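PDB 6HUN: ribulose bisphosphate carboxylase from Hyperthermus butylicus DSM 5456, which probably adds carbon dioxide and water to ribulose 1,5-bisphosphate, giving two molecules of 3-phosphoglycerate, as part of an archaeal AMP degradation pathway. Local coordinates for residues G239-M251 and N263-A277. Sequence-based numbering, arbitrary orientation.
Sequences GYLANVTAPIREM and NKFIMIDFLTAGWAA
N243 and M267 form a parallel bridge: M267 N donates to A242 O (2.8 Å), and V244 N, on the other side of N243, donates to M267 O. Just before strand 265-269, the N263 side-chain amide bonds the backbone of Y240. With CG anti to the backbone N (chi1 -171°), it reaches Y240 twice, OD1 taking Y240 N (3.0 Å) and ND2 giving to Y240 O (2.7 Å), each bond in the carbonyl plane on a lone pair. Past N243, at the C-terminal end of strand 265-269, T245 OG1 accepts from D269 N (2.8 Å) and donates to N243 OD1 (2.7 Å). That oxygen also takes T245 N, closing an Asx turn, while N243 ND2 bonds D205 O and, weakly, D269 OD1, the amide and carboxylate planes 66° apart. The M267 methyl CE also rests against N243 ND2 (3.4 Å). An alanine in place of N243 would probably leave T245 N and OG1 without their shared acceptor and the turn free to shift. Apolar contacts flank this network. L241 CD2 lies 3.6 Å from F265 CD1. V244 CG1 meets I266 CG2; M251 SD touches I268 CD1 (3.6 Å), and I248 CD1 reaches A277 between the helices. These pieces belong to a right-handed beta-alpha-beta unit of the TIM barrel. Side-chain bonds thus tie both ends of the strand pair; at the C-terminal end T245, and more weakly N243, probably help to place D269 beside H295, a predicted proton acceptor.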
# COMPACT_ATOMS: atom_id res chain seq x y z
N GLY A 239 -16.49 16.25 18.07
CA GLY A 239 -15.62 16.37 16.91
C GLY A 239 -16.09 15.48 15.79
O GLY A 239 -16.91 14.60 15.99
N TYR A 240 -15.53 15.69 14.58
CA TYR A 240 -15.95 14.94 13.39
C TYR A 240 -14.70 14.31 12.76
O TYR A 240 -13.72 15.03 12.52
CB TYR A 240 -16.62 15.90 12.40
CG TYR A 240 -17.06 15.35 11.07
CD1 TYR A 240 -17.32 13.99 10.89
CD2 TYR A 240 -17.18 16.19 9.97
CE1 TYR A 240 -17.72 13.51 9.64
CE2 TYR A 240 -17.58 15.72 8.73
CZ TYR A 240 -17.84 14.39 8.57
OH TYR A 240 -18.24 13.94 7.34
N LEU A 241 -14.71 12.99 12.56
CA LEU A 241 -13.55 12.34 11.92
C LEU A 241 -13.89 12.35 10.43
O LEU A 241 -14.48 11.41 9.90
CB LEU A 241 -13.27 10.93 12.48
CG LEU A 241 -13.16 10.78 14.01
CD1 LEU A 241 -13.06 9.29 14.49
CD2 LEU A 241 -11.99 11.62 14.57
N ALA A 242 -13.53 13.45 9.77
CA ALA A 242 -13.88 13.69 8.37
C ALA A 242 -12.88 13.00 7.48
O ALA A 242 -11.67 13.22 7.61
CB ALA A 242 -13.89 15.19 8.05
N ASN A 243 -13.38 12.21 6.54
CA ASN A 243 -12.48 11.42 5.69
C ASN A 243 -11.93 12.30 4.55
O ASN A 243 -12.67 12.69 3.64
CB ASN A 243 -13.23 10.20 5.16
CG ASN A 243 -12.27 9.13 4.66
OD1 ASN A 243 -11.16 9.43 4.30
ND2 ASN A 243 -12.66 7.86 4.74
N VAL A 244 -10.64 12.60 4.61
CA VAL A 244 -9.97 13.45 3.61
C VAL A 244 -9.20 12.61 2.60
O VAL A 244 -8.39 13.16 1.82
CB VAL A 244 -9.06 14.50 4.27
CG1 VAL A 244 -9.86 15.46 5.16
CG2 VAL A 244 -7.95 13.80 5.09
N THR A 245 -9.40 11.29 2.62
CA THR A 245 -8.75 10.40 1.66
C THR A 245 -9.06 10.86 0.23
O THR A 245 -10.22 10.94 -0.19
CB THR A 245 -9.22 8.96 1.91
OG1 THR A 245 -8.87 8.54 3.28
CG2 THR A 245 -8.55 7.95 0.90
N ALA A 246 -7.98 11.11 -0.55
CA ALA A 246 -8.16 11.81 -1.83
C ALA A 246 -6.80 11.94 -2.51
O ALA A 246 -5.75 11.74 -1.87
CB ALA A 246 -8.78 13.19 -1.61
N PRO A 247 -6.77 12.17 -3.82
CA PRO A 247 -5.49 12.59 -4.42
C PRO A 247 -4.98 13.81 -3.65
O PRO A 247 -5.76 14.56 -3.03
CB PRO A 247 -5.87 12.92 -5.88
CG PRO A 247 -7.15 12.10 -6.14
CD PRO A 247 -7.89 12.18 -4.78
N ILE A 248 -3.65 14.01 -3.70
CA ILE A 248 -2.95 14.95 -2.80
C ILE A 248 -3.57 16.36 -2.86
O ILE A 248 -3.90 16.96 -1.82
CB ILE A 248 -1.44 14.97 -3.12
CG1 ILE A 248 -0.74 13.61 -2.79
CG2 ILE A 248 -0.70 16.18 -2.47
CD1 ILE A 248 -0.83 13.06 -1.26
N ARG A 249 -3.72 16.93 -4.07
CA ARG A 249 -4.28 18.29 -4.13
C ARG A 249 -5.70 18.35 -3.54
O ARG A 249 -6.05 19.33 -2.83
CB ARG A 249 -4.21 18.78 -5.58
CG ARG A 249 -2.87 19.45 -5.81
CD ARG A 249 -2.54 19.73 -7.26
NE ARG A 249 -1.14 20.15 -7.36
CZ ARG A 249 -0.47 20.36 -8.50
NH1 ARG A 249 -1.05 20.18 -9.69
NH2 ARG A 249 0.81 20.74 -8.43
N GLU A 250 -6.54 17.31 -3.78
CA GLU A 250 -7.88 17.35 -3.18
C GLU A 250 -7.82 17.18 -1.67
O GLU A 250 -8.61 17.81 -0.92
CB GLU A 250 -8.77 16.28 -3.83
CG GLU A 250 -9.41 16.69 -5.19
CD GLU A 250 -10.25 18.00 -5.06
OE1 GLU A 250 -11.06 18.14 -4.08
OE2 GLU A 250 -10.07 18.91 -5.92
N MET A 251 -6.88 16.35 -1.17
CA MET A 251 -6.75 16.17 0.28
C MET A 251 -6.33 17.47 0.95
O MET A 251 -6.85 17.85 2.03
CB MET A 251 -5.73 15.07 0.59
CG MET A 251 -5.50 14.87 2.12
SD MET A 251 -4.21 13.67 2.46
CE MET A 251 -2.75 14.63 2.10
N ASN A 263 -13.12 22.40 12.99
CA ASN A 263 -13.04 21.00 13.41
C ASN A 263 -11.58 20.64 13.64
O ASN A 263 -10.67 21.20 13.02
CB ASN A 263 -13.65 20.08 12.34
CG ASN A 263 -13.81 18.63 12.82
OD1 ASN A 263 -14.54 18.37 13.77
ND2 ASN A 263 -13.12 17.68 12.14
N LYS A 264 -11.34 19.68 14.56
CA LYS A 264 -10.00 19.42 15.05
C LYS A 264 -9.46 18.07 14.58
O LYS A 264 -8.34 17.70 14.96
CB LYS A 264 -9.95 19.46 16.56
CG LYS A 264 -10.30 20.89 17.11
CD LYS A 264 -9.21 21.84 16.65
CE LYS A 264 -8.06 21.89 17.67
NZ LYS A 264 -6.94 22.79 17.27
N PHE A 265 -10.21 17.37 13.74
CA PHE A 265 -9.84 16.01 13.35
C PHE A 265 -9.95 15.83 11.84
O PHE A 265 -10.89 16.36 11.20
CB PHE A 265 -10.74 14.97 14.00
CG PHE A 265 -10.72 14.98 15.49
CD1 PHE A 265 -9.90 14.07 16.17
CD2 PHE A 265 -11.52 15.87 16.21
CE1 PHE A 265 -9.84 14.04 17.53
CE2 PHE A 265 -11.51 15.83 17.63
CZ PHE A 265 -10.64 14.89 18.26
N ILE A 266 -9.04 15.01 11.27
CA ILE A 266 -9.18 14.48 9.92
C ILE A 266 -8.96 12.98 10.01
O ILE A 266 -8.26 12.50 10.91
CB ILE A 266 -8.19 15.13 8.89
CG1 ILE A 266 -6.75 15.00 9.42
CG2 ILE A 266 -8.63 16.62 8.72
CD1 ILE A 266 -5.57 15.45 8.41
N MET A 267 -9.57 12.23 9.10
CA MET A 267 -9.32 10.81 8.94
C MET A 267 -8.70 10.56 7.58
O MET A 267 -9.12 11.17 6.59
CB MET A 267 -10.64 10.02 9.08
CG MET A 267 -10.52 8.54 8.74
SD MET A 267 -12.22 7.97 9.14
CE MET A 267 -12.48 6.72 7.91
N ILE A 268 -7.75 9.62 7.54
CA ILE A 268 -7.10 9.24 6.28
C ILE A 268 -6.92 7.72 6.24
O ILE A 268 -6.61 7.08 7.26
CB ILE A 268 -5.77 9.95 6.08
CG1 ILE A 268 -5.21 9.56 4.69
CG2 ILE A 268 -4.73 9.56 7.15
CD1 ILE A 268 -4.17 10.50 4.24
N ASP A 269 -7.27 7.15 5.10
CA ASP A 269 -7.06 5.71 4.86
C ASP A 269 -5.61 5.60 4.48
O ASP A 269 -5.24 5.78 3.33
CB ASP A 269 -7.98 5.22 3.76
CG ASP A 269 -9.47 5.43 4.04
OD1 ASP A 269 -9.93 5.88 5.12
OD2 ASP A 269 -10.24 5.08 3.12
N PHE A 270 -4.73 5.33 5.45
CA PHE A 270 -3.32 5.57 5.13
C PHE A 270 -2.71 4.47 4.25
O PHE A 270 -1.59 4.66 3.78
CB PHE A 270 -2.51 5.75 6.42
CG PHE A 270 -2.55 4.56 7.38
CD1 PHE A 270 -1.56 3.57 7.34
CD2 PHE A 270 -3.53 4.48 8.38
CE1 PHE A 270 -1.58 2.52 8.24
CE2 PHE A 270 -3.60 3.40 9.29
CZ PHE A 270 -2.61 2.45 9.24
N LEU A 271 -3.35 3.31 4.12
CA LEU A 271 -2.80 2.29 3.22
C LEU A 271 -3.34 2.43 1.82
O LEU A 271 -2.61 2.12 0.86
CB LEU A 271 -3.08 0.86 3.76
CG LEU A 271 -2.32 0.69 5.09
CD1 LEU A 271 -2.84 -0.66 5.67
CD2 LEU A 271 -0.81 0.76 4.96
N THR A 272 -4.56 2.97 1.65
CA THR A 272 -5.06 3.15 0.28
C THR A 272 -4.67 4.50 -0.33
O THR A 272 -4.42 4.55 -1.56
CB THR A 272 -6.60 3.01 0.26
OG1 THR A 272 -7.23 4.07 0.99
CG2 THR A 272 -7.05 1.65 0.85
N ALA A 273 -4.57 5.56 0.47
CA ALA A 273 -3.93 6.79 -0.02
C ALA A 273 -2.41 6.63 -0.05
O ALA A 273 -1.73 7.07 -0.98
CB ALA A 273 -4.35 7.99 0.86
N GLY A 274 -1.85 5.96 0.94
CA GLY A 274 -0.45 5.61 0.95
C GLY A 274 0.34 6.35 2.03
O GLY A 274 -0.12 7.32 2.63
N TRP A 275 1.52 5.80 2.34
CA TRP A 275 2.34 6.36 3.42
C TRP A 275 2.75 7.79 3.14
O TRP A 275 2.78 8.61 4.05
CB TRP A 275 3.60 5.53 3.61
CG TRP A 275 3.26 4.18 4.20
CD1 TRP A 275 3.36 2.97 3.57
CD2 TRP A 275 2.83 3.92 5.52
NE1 TRP A 275 2.98 1.95 4.46
CE2 TRP A 275 2.65 2.51 5.65
CE3 TRP A 275 2.59 4.74 6.64
CZ2 TRP A 275 2.26 1.90 6.89
CZ3 TRP A 275 2.15 4.12 7.87
CH2 TRP A 275 1.99 2.73 7.94
N ALA A 276 3.08 8.12 1.88
CA ALA A 276 3.48 9.51 1.64
C ALA A 276 2.30 10.44 1.90
O ALA A 276 2.48 11.56 2.44
CB ALA A 276 4.06 9.66 0.20
N ALA A 277 1.10 10.03 1.53
CA ALA A 277 -0.08 10.87 1.82
C ALA A 277 -0.25 11.06 3.32
O ALA A 277 -0.62 12.17 3.79
CB ALA A 277 -1.37 10.20 1.28